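Local coordinates for protein hypoxanthine-guanine-xanthine phosphoribosyltransferase (PDB 1HGX) that salvages purine bases for a parasite lacking de novo purine synthesis, converting hypoxanthine, guanine and xanthine to their nucleotides with 5-phospho-alpha-D-ribose 1-diphosphate, at residues Leu10-Ile24 / Cys148-Tyr160. Sequence-based numbering, arbitrary orientation.
With 5GP (guanosine-5'-monophosphate), chain C.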
loop_
_atom_site.group_PDB
_atom_site.type_symbol
_atom_site.label_atom_id
_atom_site.label_comp_id
_atom_site.label_asym_id
_atom_site.label_seq_id
_atom_site.Cartn_x
_atom_site.Cartn_y
_atom_site.Cartn_z
ATOM N N LEU A 10 1.955 9.489 22.567
ATOM C CA LEU A 10 0.659 10.020 22.184
ATOM C C LEU A 10 0.201 10.916 23.305
ATOM O O LEU A 10 0.317 10.547 24.468
ATOM C CB LEU A 10 -0.373 8.892 22.023
ATOM C CG LEU A 10 -0.557 8.208 20.668
ATOM C CD1 LEU A 10 -1.150 9.184 19.671
ATOM C CD2 LEU A 10 0.772 7.683 20.172
ATOM N N GLU A 11 -0.251 12.114 22.963
ATOM C CA GLU A 11 -0.773 13.029 23.961
ATOM C C GLU A 11 -2.190 12.533 24.223
ATOM O O GLU A 11 -2.687 12.591 25.349
ATOM C CB GLU A 11 -0.800 14.458 23.424
ATOM C CG GLU A 11 -1.492 15.433 24.359
ATOM C CD GLU A 11 -1.548 16.826 23.800
ATOM O OE1 GLU A 11 -0.471 17.430 23.643
ATOM O OE2 GLU A 11 -2.663 17.317 23.522
ATOM N N ARG A 12 -2.837 12.068 23.156
ATOM C CA ARG A 12 -4.184 11.518 23.219
ATOM C C ARG A 12 -4.618 10.931 21.890
ATOM O O ARG A 12 -4.086 11.275 20.832
ATOM C CB ARG A 12 -5.210 12.545 23.696
ATOM C CG ARG A 12 -5.301 13.806 22.894
ATOM C CD ARG A 12 -6.128 14.779 23.697
ATOM N NE ARG A 12 -6.121 16.134 23.168
ATOM C CZ ARG A 12 -6.939 16.567 22.213
ATOM N NH1 ARG A 12 -7.830 15.749 21.659
ATOM N NH2 ARG A 12 -6.918 17.843 21.866
ATOM N N VAL A 13 -5.559 10.002 21.968
ATOM C CA VAL A 13 -6.090 9.327 20.799
ATOM C C VAL A 13 -7.314 10.090 20.349
ATOM O O VAL A 13 -8.116 10.518 21.185
ATOM C CB VAL A 13 -6.525 7.897 21.150
ATOM C CG1 VAL A 13 -7.182 7.232 19.956
ATOM C CG2 VAL A 13 -5.328 7.087 21.635
ATOM N N LEU A 14 -7.424 10.314 19.045
ATOM C CA LEU A 14 -8.571 11.005 18.487
ATOM C C LEU A 14 -9.583 9.977 17.994
ATOM O O LEU A 14 -10.785 10.147 18.167
ATOM C CB LEU A 14 -8.148 11.922 17.338
ATOM C CG LEU A 14 -7.221 13.098 17.674
ATOM C CD1 LEU A 14 -6.980 13.921 16.418
ATOM C CD2 LEU A 14 -7.832 13.975 18.768
ATOM N N TYR A 15 -9.089 8.908 17.372
ATOM C CA TYR A 15 -9.952 7.847 16.842
ATOM C C TYR A 15 -9.254 6.522 17.016
ATOM O O TYR A 15 -8.059 6.416 16.764
ATOM C CB TYR A 15 -10.246 8.064 15.349
ATOM C CG TYR A 15 -10.927 9.375 15.064
ATOM C CD1 TYR A 15 -12.271 9.566 15.370
ATOM C CD2 TYR A 15 -10.207 10.454 14.573
ATOM C CE1 TYR A 15 -12.873 10.803 15.206
ATOM C CE2 TYR A 15 -10.801 11.690 14.405
ATOM C CZ TYR A 15 -12.129 11.859 14.726
ATOM O OH TYR A 15 -12.703 13.100 14.579
ATOM N N ASN A 16 -9.985 5.531 17.502
ATOM C CA ASN A 16 -9.428 4.195 17.699
ATOM C C ASN A 16 -9.667 3.347 16.446
ATOM O O ASN A 16 -10.386 3.768 15.544
ATOM C CB ASN A 16 -10.030 3.529 18.948
ATOM C CG ASN A 16 -11.542 3.459 18.906
ATOM O OD1 ASN A 16 -12.121 2.834 18.021
ATOM N ND2 ASN A 16 -12.191 4.108 19.866
ATOM N N GLN A 17 -9.109 2.142 16.412
ATOM C CA GLN A 17 -9.249 1.279 15.240
ATOM C C GLN A 17 -10.709 0.995 14.898
ATOM O O GLN A 17 -11.067 0.904 13.726
ATOM C CB GLN A 17 -8.445 -0.018 15.415
ATOM C CG GLN A 17 -8.062 -0.737 14.097
ATOM C CD GLN A 17 -7.239 0.131 13.129
ATOM O OE1 GLN A 17 -7.704 0.480 12.038
ATOM N NE2 GLN A 17 -6.029 0.458 13.510
ATOM N N ASP A 18 -11.563 0.917 15.913
ATOM C CA ASP A 18 -12.983 0.667 15.683
ATOM C C ASP A 18 -13.629 1.830 14.936
ATOM O O ASP A 18 -14.409 1.610 14.007
ATOM C CB ASP A 18 -13.713 0.404 17.004
ATOM C CG ASP A 18 -13.244 -0.878 17.686
ATOM O OD1 ASP A 18 -13.128 -1.917 16.991
ATOM O OD2 ASP A 18 -12.983 -0.847 18.912
ATOM N N ASP A 19 -13.282 3.060 15.320
ATOM C CA ASP A 19 -13.828 4.254 14.668
ATOM C C ASP A 19 -13.369 4.310 13.219
ATOM O O ASP A 19 -14.144 4.615 12.325
ATOM C CB ASP A 19 -13.353 5.532 15.364
ATOM C CG ASP A 19 -13.744 5.592 16.833
ATOM O OD1 ASP A 19 -14.826 5.080 17.191
ATOM O OD2 ASP A 19 -12.962 6.161 17.625
ATOM N N ILE A 20 -12.086 4.055 13.013
ATOM C CA ILE A 20 -11.466 4.079 11.692
ATOM C C ILE A 20 -12.125 3.072 10.766
ATOM O O ILE A 20 -12.594 3.432 9.692
ATOM C CB ILE A 20 -9.941 3.786 11.813
ATOM C CG1 ILE A 20 -9.243 4.965 12.507
ATOM C CG2 ILE A 20 -9.321 3.489 10.446
ATOM C CD1 ILE A 20 -7.848 4.644 13.001
ATOM N N GLN A 21 -12.219 1.825 11.216
ATOM C CA GLN A 21 -12.812 0.764 10.412
ATOM C C GLN A 21 -14.286 0.990 10.072
ATOM O O GLN A 21 -14.743 0.637 8.982
ATOM C CB GLN A 21 -12.572 -0.590 11.079
ATOM C CG GLN A 21 -11.085 -0.954 11.139
ATOM C CD GLN A 21 -10.390 -0.826 9.778
ATOM O OE1 GLN A 21 -10.927 -1.256 8.743
ATOM N NE2 GLN A 21 -9.203 -0.241 9.771
ATOM N N LYS A 22 -15.024 1.594 10.995
ATOM C CA LYS A 22 -16.423 1.897 10.756
ATOM C C LYS A 22 -16.501 2.961 9.649
ATOM O O LYS A 22 -17.280 2.837 8.696
ATOM C CB LYS A 22 -17.050 2.419 12.044
ATOM C CG LYS A 22 -18.461 2.930 11.913
ATOM C CD LYS A 22 -18.981 3.335 13.277
ATOM C CE LYS A 22 -20.381 3.892 13.194
ATOM N NZ LYS A 22 -20.399 5.204 12.502
ATOM N N ARG A 23 -15.673 3.993 9.762
ATOM C CA ARG A 23 -15.660 5.070 8.775
ATOM C C ARG A 23 -15.286 4.556 7.381
ATOM O O ARG A 23 -15.867 4.961 6.372
ATOM C CB ARG A 23 -14.672 6.161 9.196
ATOM C CG ARG A 23 -14.763 7.415 8.342
ATOM C CD ARG A 23 -16.107 8.101 8.544
ATOM N NE ARG A 23 -16.286 9.214 7.623
ATOM C CZ ARG A 23 -17.289 9.321 6.764
ATOM N NH1 ARG A 23 -18.221 8.381 6.703
ATOM N NH2 ARG A 23 -17.339 10.357 5.940
ATOM N N ILE A 24 -14.290 3.684 7.330
ATOM C CA ILE A 24 -13.850 3.110 6.069
ATOM C C ILE A 24 -14.981 2.330 5.401
ATOM O O ILE A 24 -15.159 2.419 4.187
ATOM C CB ILE A 24 -12.603 2.225 6.278
ATOM C CG1 ILE A 24 -11.387 3.123 6.510
ATOM C CG2 ILE A 24 -12.372 1.297 5.074
ATOM C CD1 ILE A 24 -10.111 2.371 6.665
ATOM N N CYS A 148 -14.370 12.524 2.807
ATOM C CA CYS A 148 -13.449 12.802 3.900
ATOM C C CYS A 148 -13.782 11.930 5.092
ATOM O O CYS A 148 -14.945 11.830 5.483
ATOM C CB CYS A 148 -13.518 14.284 4.297
ATOM S SG CYS A 148 -12.485 14.771 5.713
ATOM N N GLY A 149 -12.771 11.252 5.626
ATOM C CA GLY A 149 -12.976 10.396 6.778
ATOM C C GLY A 149 -13.293 11.158 8.058
ATOM O O GLY A 149 -14.378 11.008 8.618
ATOM N N PHE A 150 -12.369 12.013 8.493
ATOM C CA PHE A 150 -12.523 12.771 9.734
ATOM C C PHE A 150 -11.938 14.182 9.648
ATOM O O PHE A 150 -10.960 14.428 8.929
ATOM C CB PHE A 150 -11.754 12.091 10.881
ATOM C CG PHE A 150 -11.987 10.610 11.011
ATOM C CD1 PHE A 150 -13.080 10.121 11.718
ATOM C CD2 PHE A 150 -11.083 9.708 10.469
ATOM C CE1 PHE A 150 -13.264 8.748 11.886
ATOM C CE2 PHE A 150 -11.258 8.343 10.630
ATOM C CZ PHE A 150 -12.351 7.863 11.341
ATOM N N VAL A 151 -12.510 15.095 10.420
ATOM C CA VAL A 151 -11.984 16.446 10.496
ATOM C C VAL A 151 -11.165 16.407 11.774
ATOM O O VAL A 151 -11.656 16.031 12.836
ATOM C CB VAL A 151 -13.081 17.495 10.561
ATOM C CG1 VAL A 151 -12.485 18.861 10.922
ATOM C CG2 VAL A 151 -13.777 17.565 9.203
ATOM N N VAL A 152 -9.897 16.749 11.644
ATOM C CA VAL A 152 -8.951 16.689 12.739
ATOM C C VAL A 152 -8.547 18.087 13.232
ATOM O O VAL A 152 -8.624 19.058 12.487
ATOM C CB VAL A 152 -7.743 15.845 12.252
ATOM C CG1 VAL A 152 -6.512 16.690 12.025
ATOM C CG2 VAL A 152 -7.505 14.675 13.169
ATOM N N GLU A 153 -8.153 18.201 14.495
ATOM C CA GLU A 153 -7.761 19.504 15.019
ATOM C C GLU A 153 -6.365 19.878 14.565
ATOM O O GLU A 153 -5.589 19.020 14.139
ATOM C CB GLU A 153 -7.851 19.539 16.540
ATOM C CG GLU A 153 -7.069 18.439 17.220
ATOM C CD GLU A 153 -7.378 18.359 18.676
ATOM O OE1 GLU A 153 -8.510 17.948 19.023
ATOM O OE2 GLU A 153 -6.505 18.704 19.480
ATOM N N ASN A 154 -6.048 21.161 14.689
ATOM C CA ASN A 154 -4.764 21.692 14.268
ATOM C C ASN A 154 -3.579 21.288 15.142
ATOM O O ASN A 154 -2.993 22.129 15.838
ATOM C CB ASN A 154 -4.857 23.218 14.165
ATOM C CG ASN A 154 -3.698 23.829 13.399
ATOM O OD1 ASN A 154 -2.846 23.127 12.855
ATOM N ND2 ASN A 154 -3.667 25.147 13.350
ATOM N N ARG A 155 -3.226 20.006 15.100
ATOM C CA ARG A 155 -2.096 19.474 15.865
ATOM C C ARG A 155 -1.367 18.498 14.938
ATOM O O ARG A 155 -1.867 18.183 13.855
ATOM C CB ARG A 155 -2.572 18.724 17.120
ATOM C CG ARG A 155 -3.378 19.547 18.136
ATOM C CD ARG A 155 -2.539 20.595 18.845
ATOM N NE ARG A 155 -1.380 20.000 19.507
ATOM C CZ ARG A 155 -1.402 19.403 20.697
ATOM N NH1 ARG A 155 -2.530 19.313 21.387
ATOM N NH2 ARG A 155 -0.295 18.853 21.171
ATOM N N TYR A 156 -0.187 18.032 15.346
ATOM C CA TYR A 156 0.555 17.092 14.517
ATOM C C TYR A 156 -0.026 15.714 14.738
ATOM O O TYR A 156 0.080 15.155 15.826
ATOM C CB TYR A 156 2.052 17.078 14.839
ATOM C CG TYR A 156 2.845 16.357 13.765
ATOM C CD1 TYR A 156 3.174 17.001 12.575
ATOM C CD2 TYR A 156 3.205 15.016 13.909
ATOM C CE1 TYR A 156 3.827 16.336 11.558
ATOM C CE2 TYR A 156 3.865 14.341 12.890
ATOM C CZ TYR A 156 4.172 15.008 11.723
ATOM O OH TYR A 156 4.823 14.354 10.708
ATOM N N ILE A 157 -0.670 15.202 13.700
ATOM C CA ILE A 157 -1.313 13.901 13.728
ATOM C C ILE A 157 -0.324 12.762 13.500
ATOM O O ILE A 157 0.538 12.813 12.607
ATOM C CB ILE A 157 -2.492 13.864 12.707
ATOM C CG1 ILE A 157 -3.464 15.009 13.012
ATOM C CG2 ILE A 157 -3.212 12.519 12.731
ATOM C CD1 ILE A 157 -3.927 15.078 14.480
ATOM N N ILE A 158 -0.514 11.701 14.272
ATOM C CA ILE A 158 0.353 10.539 14.226
ATOM C C ILE A 158 -0.480 9.240 14.249
ATOM O O ILE A 158 -1.625 9.247 14.715
ATOM C CB ILE A 158 1.360 10.646 15.427
ATOM C CG1 ILE A 158 2.758 10.285 14.966
ATOM C CG2 ILE A 158 0.902 9.869 16.656
ATOM C CD1 ILE A 158 3.280 11.224 13.930
ATOM N N GLY A 159 0.049 8.167 13.654
ATOM C CA GLY A 159 -0.642 6.882 13.654
ATOM C C GLY A 159 -1.388 6.489 12.388
ATOM O O GLY A 159 -1.710 7.332 11.543
ATOM N N TYR A 160 -1.620 5.189 12.237
ATOM C CA TYR A 160 -2.341 4.641 11.089
ATOM C C TYR A 160 -1.818 5.206 9.765
ATOM O O TYR A 160 -2.572 5.764 8.963
ATOM C CB TYR A 160 -3.845 4.923 11.246
ATOM C CG TYR A 160 -4.710 4.207 10.235
ATOM C CD1 TYR A 160 -4.749 2.812 10.186
ATOM C CD2 TYR A 160 -5.477 4.925 9.313
ATOM C CE1 TYR A 160 -5.538 2.150 9.237
ATOM C CE2 TYR A 160 -6.260 4.276 8.372
ATOM C CZ TYR A 160 -6.285 2.895 8.339
ATOM O OH TYR A 160 -7.079 2.273 7.413
HETATM P P 5GP C . -0.600 20.776 2.773
HETATM O O1P 5GP C . -2.052 20.502 2.715
HETATM O O2P 5GP C . 0.006 20.902 1.446
HETATM O O3P 5GP C . -0.305 21.887 3.697
HETATM O "O5'" 5GP C . 0.018 19.577 3.554
HETATM C "C5'" 5GP C . -0.389 18.220 3.444
HETATM C "C4'" 5GP C . 0.826 17.382 3.444
HETATM O "O4'" 5GP C . 1.548 17.425 4.686
HETATM C "C3'" 5GP C . 0.499 15.943 3.192
HETATM O "O3'" 5GP C . 1.674 15.395 2.605
HETATM C "C2'" 5GP C . 0.378 15.457 4.584
HETATM O "O2'" 5GP C . 0.603 14.057 4.628
HETATM C "C1'" 5GP C . 1.437 16.199 5.401
HETATM N N9 5GP C . 0.907 16.496 6.788
HETATM C C8 5GP C . 0.050 17.530 7.135
HETATM N N7 5GP C . -0.310 17.532 8.394
HETATM C C5 5GP C . 0.325 16.418 8.950
HETATM C C6 5GP C . 0.192 15.861 10.262
HETATM O O6 5GP C . -0.388 16.351 11.229
HETATM N N1 5GP C . 0.816 14.627 10.386
HETATM C C2 5GP C . 1.514 13.991 9.363
HETATM N N2 5GP C . 2.158 12.865 9.680
HETATM N N3 5GP C . 1.675 14.527 8.128
HETATM C C4 5GP C . 1.028 15.733 7.970
#
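Helix 17-24 passes strand 150-152 with a closest axial approach of 12.0 Å and 133° between their N-to-C directions, and the CA atoms come close at Arg23 and Gly149. The Phe150 ring is held between Tyr15 and Arg23: the Tyr15 ring stacks on one face (centroids 4.0 Å apart, planes at 21°), while Arg23 CG makes a CH-pi contact with the opposite face, and the backbone of Asp19 and Ile20 meets the ring edge. With CG swung opposite the backbone N and a bend at chi2, Arg23 carries its guanidinium on to two successive carbonyls. Arg23 NE donates to Gly149 O at 2.8 Å, in the carbonyl plane on a lone pair, and Arg23 NH2 to Cys148 O. Ile20 CG2 sits over one face of Tyr160, whose hydroxyl is hydrogen-bonded to Asp55. Leu14 CD1 presses on Val152 CG2 at a tight 3.4 Å and also touches Ile157 CD1. At the far end Arg155 grips Glu11 end-on, NH2 to OE1 at 2.9 Å and nearly straight (173°), NH1 to OE2; Glu179 is a second partner of NH2. Arg12 NH2 pairs with Glu153 OE2 at 2.6 Å, and a long Arg12 NE-Glu11 OE2 bridge (3.7 Å) links the pairs. Ile157 N donates to O6 of GMP at 2.7 Å and Ile157 O accepts from N1, which lies over the Tyr156 ring toward its rim. Strands 10-15 and 157-158 flank 174-177, as in the purine-recognising hood of type I phosphoribosyltransferases, here tied to core strand 147-152 and helix 17-35.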